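Local coordinates for coat protein (PDB 6YFR) that assembles into virus-like particles and probably forms the protein shell of an uncultured single-stranded RNA bacteriophage, at residues A1-T13 with K17-P29. Numbering follows the deposited sequence.
Sequences ASLPVTQYSPPVT and KSTWNVTGSTNPP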
loop_
_atom_site.group_PDB
_atom_site.type_symbol
_atom_site.label_atom_id
_atom_site.label_comp_id
_atom_site.label_asym_id
_atom_site.label_seq_id
_atom_site.Cartn_x
_atom_site.Cartn_y
_atom_site.Cartn_z
ATOM N N ALA A 1 74.472 -33.365 -26.940
ATOM C CA ALA A 1 74.410 -34.790 -27.246
ATOM C C ALA A 1 72.975 -35.257 -27.399
ATOM O O ALA A 1 72.172 -35.120 -26.478
ATOM C CB ALA A 1 75.096 -35.595 -26.165
ATOM N N SER A 2 72.660 -35.814 -28.565
ATOM C CA SER A 2 71.346 -36.404 -28.774
ATOM C C SER A 2 71.093 -37.477 -27.723
ATOM O O SER A 2 71.947 -38.333 -27.476
ATOM C CB SER A 2 71.252 -36.997 -30.179
ATOM O OG SER A 2 69.980 -37.581 -30.404
ATOM N N LEU A 3 69.927 -37.416 -27.093
ATOM C CA LEU A 3 69.612 -38.370 -26.037
ATOM C C LEU A 3 69.205 -39.715 -26.640
ATOM O O LEU A 3 68.565 -39.755 -27.694
ATOM C CB LEU A 3 68.487 -37.836 -25.151
ATOM C CG LEU A 3 68.819 -36.618 -24.290
ATOM C CD1 LEU A 3 67.581 -36.114 -23.564
ATOM C CD2 LEU A 3 69.911 -36.967 -23.298
ATOM N N PRO A 4 69.569 -40.825 -26.000
ATOM C CA PRO A 4 69.135 -42.138 -26.491
ATOM C C PRO A 4 67.678 -42.395 -26.140
ATOM O O PRO A 4 67.227 -42.113 -25.026
ATOM C CB PRO A 4 70.066 -43.108 -25.757
ATOM C CG PRO A 4 70.371 -42.404 -24.464
ATOM C CD PRO A 4 70.416 -40.931 -24.798
ATOM N N VAL A 5 66.935 -42.936 -27.105
ATOM C CA VAL A 5 65.499 -43.126 -26.945
ATOM C C VAL A 5 65.093 -44.510 -27.431
ATOM O O VAL A 5 65.733 -45.100 -28.307
ATOM C CB VAL A 5 64.686 -42.044 -27.692
ATOM C CG1 VAL A 5 64.952 -40.668 -27.104
ATOM C CG2 VAL A 5 65.023 -42.063 -29.176
ATOM N N THR A 6 64.020 -45.027 -26.841
ATOM C CA THR A 6 63.320 -46.198 -27.352
ATOM C C THR A 6 61.837 -45.882 -27.434
ATOM O O THR A 6 61.296 -45.190 -26.567
ATOM C CB THR A 6 63.526 -47.438 -26.467
ATOM O OG1 THR A 6 63.231 -47.105 -25.104
ATOM C CG2 THR A 6 64.955 -47.955 -26.583
ATOM N N GLN A 7 61.187 -46.383 -28.481
ATOM C CA GLN A 7 59.780 -46.077 -28.691
ATOM C C GLN A 7 58.931 -46.758 -27.626
ATOM O O GLN A 7 58.898 -47.989 -27.543
ATOM C CB GLN A 7 59.346 -46.513 -30.084
ATOM C CG GLN A 7 57.991 -45.968 -30.479
ATOM C CD GLN A 7 57.892 -45.704 -31.963
ATOM O OE1 GLN A 7 57.559 -44.597 -32.383
ATOM N NE2 GLN A 7 58.180 -46.723 -32.770
ATOM N N TYR A 8 58.242 -45.950 -26.818
ATOM C CA TYR A 8 57.369 -46.423 -25.749
ATOM C C TYR A 8 55.943 -46.659 -26.243
ATOM O O TYR A 8 55.433 -47.781 -26.154
ATOM C CB TYR A 8 57.400 -45.420 -24.587
ATOM C CG TYR A 8 56.355 -45.609 -23.506
ATOM C CD1 TYR A 8 56.340 -46.747 -22.706
ATOM C CD2 TYR A 8 55.404 -44.622 -23.264
ATOM C CE1 TYR A 8 55.384 -46.906 -21.708
ATOM C CE2 TYR A 8 54.451 -44.768 -22.274
ATOM C CZ TYR A 8 54.444 -45.909 -21.497
ATOM O OH TYR A 8 53.492 -46.045 -20.513
ATOM N N SER A 9 55.293 -45.628 -26.780
ATOM C CA SER A 9 53.981 -45.799 -27.400
ATOM C C SER A 9 54.103 -45.647 -28.908
ATOM O O SER A 9 54.344 -44.531 -29.395
ATOM C CB SER A 9 52.975 -44.791 -26.847
ATOM O OG SER A 9 51.731 -44.903 -27.526
ATOM N N PRO A 10 53.930 -46.714 -29.680
ATOM C CA PRO A 10 54.217 -46.654 -31.112
ATOM C C PRO A 10 53.090 -45.977 -31.867
ATOM O O PRO A 10 51.983 -45.809 -31.328
ATOM C CB PRO A 10 54.338 -48.133 -31.498
ATOM C CG PRO A 10 53.372 -48.806 -30.576
ATOM C CD PRO A 10 53.414 -48.031 -29.277
ATOM N N PRO A 11 53.330 -45.552 -33.107
ATOM C CA PRO A 11 52.259 -44.921 -33.883
ATOM C C PRO A 11 51.172 -45.921 -34.233
ATOM O O PRO A 11 51.439 -47.075 -34.578
ATOM C CB PRO A 11 52.978 -44.400 -35.133
ATOM C CG PRO A 11 54.172 -45.270 -35.263
ATOM C CD PRO A 11 54.602 -45.566 -33.853
ATOM N N VAL A 12 49.939 -45.455 -34.141
ATOM C CA VAL A 12 48.759 -46.279 -34.319
ATOM C C VAL A 12 48.046 -45.937 -35.620
ATOM O O VAL A 12 47.776 -46.809 -36.449
ATOM C CB VAL A 12 47.818 -46.118 -33.106
ATOM C CG1 VAL A 12 46.572 -46.938 -33.278
ATOM C CG2 VAL A 12 48.560 -46.459 -31.812
ATOM N N THR A 13 47.754 -44.660 -35.823
ATOM C CA THR A 13 47.103 -44.123 -36.999
ATOM C C THR A 13 47.918 -42.943 -37.504
ATOM O O THR A 13 48.756 -42.405 -36.771
ATOM C CB THR A 13 45.669 -43.682 -36.668
ATOM O OG1 THR A 13 45.697 -42.753 -35.579
ATOM C CG2 THR A 13 44.821 -44.888 -36.285
ATOM N N LYS A 17 49.307 -39.388 -31.579
ATOM C CA LYS A 17 50.545 -39.175 -30.840
ATOM C C LYS A 17 51.396 -40.435 -30.859
ATOM O O LYS A 17 50.873 -41.552 -30.827
ATOM C CB LYS A 17 50.279 -38.778 -29.377
ATOM C CG LYS A 17 49.733 -37.372 -29.179
ATOM C CD LYS A 17 49.804 -36.955 -27.711
ATOM C CE LYS A 17 49.025 -37.909 -26.812
ATOM N NZ LYS A 17 49.003 -37.459 -25.390
ATOM N N SER A 18 52.710 -40.239 -30.903
ATOM C CA SER A 18 53.690 -41.298 -30.719
ATOM C C SER A 18 54.719 -40.800 -29.714
ATOM O O SER A 18 55.082 -39.621 -29.734
ATOM C CB SER A 18 54.360 -41.674 -32.044
ATOM O OG SER A 18 55.512 -42.470 -31.831
ATOM N N THR A 19 55.174 -41.679 -28.818
ATOM C CA THR A 19 56.086 -41.260 -27.759
ATOM C C THR A 19 57.292 -42.185 -27.670
ATOM O O THR A 19 57.166 -43.409 -27.767
ATOM C CB THR A 19 55.390 -41.205 -26.387
ATOM O OG1 THR A 19 54.976 -42.519 -26.001
ATOM C CG2 THR A 19 54.179 -40.283 -26.426
ATOM N N TRP A 20 58.458 -41.572 -27.483
ATOM C CA TRP A 20 59.706 -42.246 -27.166
ATOM C C TRP A 20 60.129 -41.868 -25.754
ATOM O O TRP A 20 59.952 -40.719 -25.330
ATOM C CB TRP A 20 60.822 -41.847 -28.134
ATOM C CG TRP A 20 60.577 -42.187 -29.563
ATOM C CD1 TRP A 20 61.135 -43.214 -30.265
ATOM C CD2 TRP A 20 59.726 -41.489 -30.479
ATOM N NE1 TRP A 20 60.680 -43.205 -31.561
ATOM C CE2 TRP A 20 59.814 -42.156 -31.719
ATOM C CE3 TRP A 20 58.894 -40.372 -30.373
ATOM C CZ2 TRP A 20 59.103 -41.741 -32.840
ATOM C CZ3 TRP A 20 58.189 -39.962 -31.492
ATOM C CH2 TRP A 20 58.299 -40.644 -32.707
ATOM N N ASN A 21 60.696 -42.829 -25.033
ATOM C CA ASN A 21 61.268 -42.585 -23.718
ATOM C C ASN A 21 62.785 -42.511 -23.821
ATOM O O ASN A 21 63.406 -43.267 -24.580
ATOM C CB ASN A 21 60.874 -43.680 -22.722
ATOM C CG ASN A 21 59.432 -43.574 -22.268
ATOM O OD1 ASN A 21 58.744 -42.595 -22.559
ATOM N ND2 ASN A 21 58.970 -44.584 -21.539
ATOM N N VAL A 22 63.370 -41.595 -23.054
ATOM C CA VAL A 22 64.821 -41.483 -22.950
ATOM C C VAL A 22 65.332 -42.594 -22.045
ATOM O O VAL A 22 64.901 -42.721 -20.893
ATOM C CB VAL A 22 65.223 -40.103 -22.407
ATOM C CG1 VAL A 22 66.708 -40.074 -22.094
ATOM C CG2 VAL A 22 64.855 -39.024 -23.395
ATOM N N THR A 23 66.256 -43.396 -22.557
ATOM C CA THR A 23 66.753 -44.545 -21.814
ATOM C C THR A 23 67.867 -44.131 -20.861
ATOM O O THR A 23 68.565 -43.138 -21.079
ATOM C CB THR A 23 67.265 -45.626 -22.767
ATOM O OG1 THR A 23 68.277 -45.067 -23.615
ATOM C CG2 THR A 23 66.121 -46.193 -23.627
ATOM N N GLY A 24 68.017 -44.902 -19.785
ATOM C CA GLY A 24 69.073 -44.672 -18.819
ATOM C C GLY A 24 68.821 -43.552 -17.839
ATOM O O GLY A 24 69.768 -43.068 -17.210
ATOM N N SER A 25 67.576 -43.119 -17.687
ATOM C CA SER A 25 67.279 -42.033 -16.767
ATOM C C SER A 25 67.262 -42.543 -15.332
ATOM O O SER A 25 66.932 -43.702 -15.062
ATOM C CB SER A 25 65.939 -41.384 -17.111
ATOM O OG SER A 25 65.743 -40.207 -16.348
ATOM N N THR A 26 67.631 -41.662 -14.404
ATOM C CA THR A 26 67.706 -42.025 -12.996
ATOM C C THR A 26 66.473 -41.620 -12.202
ATOM O O THR A 26 66.257 -42.157 -11.110
ATOM C CB THR A 26 68.944 -41.396 -12.346
ATOM O OG1 THR A 26 69.021 -41.804 -10.975
ATOM C CG2 THR A 26 68.874 -39.875 -12.413
ATOM N N ASN A 27 65.666 -40.695 -12.715
ATOM C CA ASN A 27 64.501 -40.219 -11.992
ATOM C C ASN A 27 63.384 -41.260 -12.058
ATOM O O ASN A 27 63.444 -42.197 -12.859
ATOM C CB ASN A 27 64.060 -38.868 -12.555
ATOM C CG ASN A 27 64.207 -38.777 -14.053
ATOM O OD1 ASN A 27 64.082 -39.771 -14.769
ATOM N ND2 ASN A 27 64.471 -37.572 -14.542
ATOM N N PRO A 28 62.368 -41.144 -11.199
ATOM C CA PRO A 28 61.280 -42.141 -11.184
ATOM C C PRO A 28 60.610 -42.254 -12.542
ATOM O O PRO A 28 60.699 -41.330 -13.365
ATOM C CB PRO A 28 60.311 -41.593 -10.121
ATOM C CG PRO A 28 60.723 -40.167 -9.905
ATOM C CD PRO A 28 62.195 -40.151 -10.124
ATOM N N PRO A 29 59.920 -43.370 -12.811
ATOM C CA PRO A 29 59.424 -43.608 -14.179
ATOM C C PRO A 29 58.455 -42.549 -14.676
ATOM O O PRO A 29 58.538 -42.145 -15.843
ATOM C CB PRO A 29 58.755 -44.987 -14.071
ATOM C CG PRO A 29 58.440 -45.147 -12.623
ATOM C CD PRO A 29 59.557 -44.465 -11.895
#
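Strand 5-9 pairs with strand 16-22 in an antiparallel beta hairpin, interrupted by a classic beta bulge at Tyr8, Ser9 and Thr19. The hairpin opens the five-stranded antiparallel sheet of the coat protein, with 5-9 as an outermost strand within the chain and 34-41 on the other side of 16-22. Thr6 and Asn21 form a hydrogen-bonded pair, with Thr6 N to Asn21 O at 2.9 Å. Val5-Val22 and Gln7-Trp20 are the non-hydrogen-bonded pairs beside it. Beyond Val5, Thr23 N bonds to Pro4 O.

At the bulge, Thr19 O takes two backbone donors, Tyr8 N at 2.9 Å and Ser9 N at 3.1 Å. Thr19 N returns a nearly straight bond to Ser9 O. The extra residue shifts the register by one.

Val5, Gln7, Trp20 and Val22 share one face. CG of Gln7 sits over the five-membered ring of Trp20, 4.3 Å from its centroid, as a CH-pi contact. A bend at chi2 lays the Gln7 amide over the indole, with OE1 3.0 Å above the ring plane of Trp20 toward its rim. The amide plane is turned 26° from the indole plane. On this face, helix residue Phe104 of a second subunit meets Trp20 edge-to-face and packs on Val5, so the hairpin also takes part in the subunit interface.

Thr6, Thr19 and Asn21 point to the other face. Tyr8 also swings there at the bulge, with CG anti to its own N (chi1 169°). Its ring and the Asn21 amide are 21° from parallel. Asn21 OD1 accepts from Gln34 NE2, while Asn21 ND2 lies over the ring face, 3.4 Å from Tyr8 CG. Thr19 OG1 sits instead at the ring edge, 3.5 Å from Tyr8 CD2.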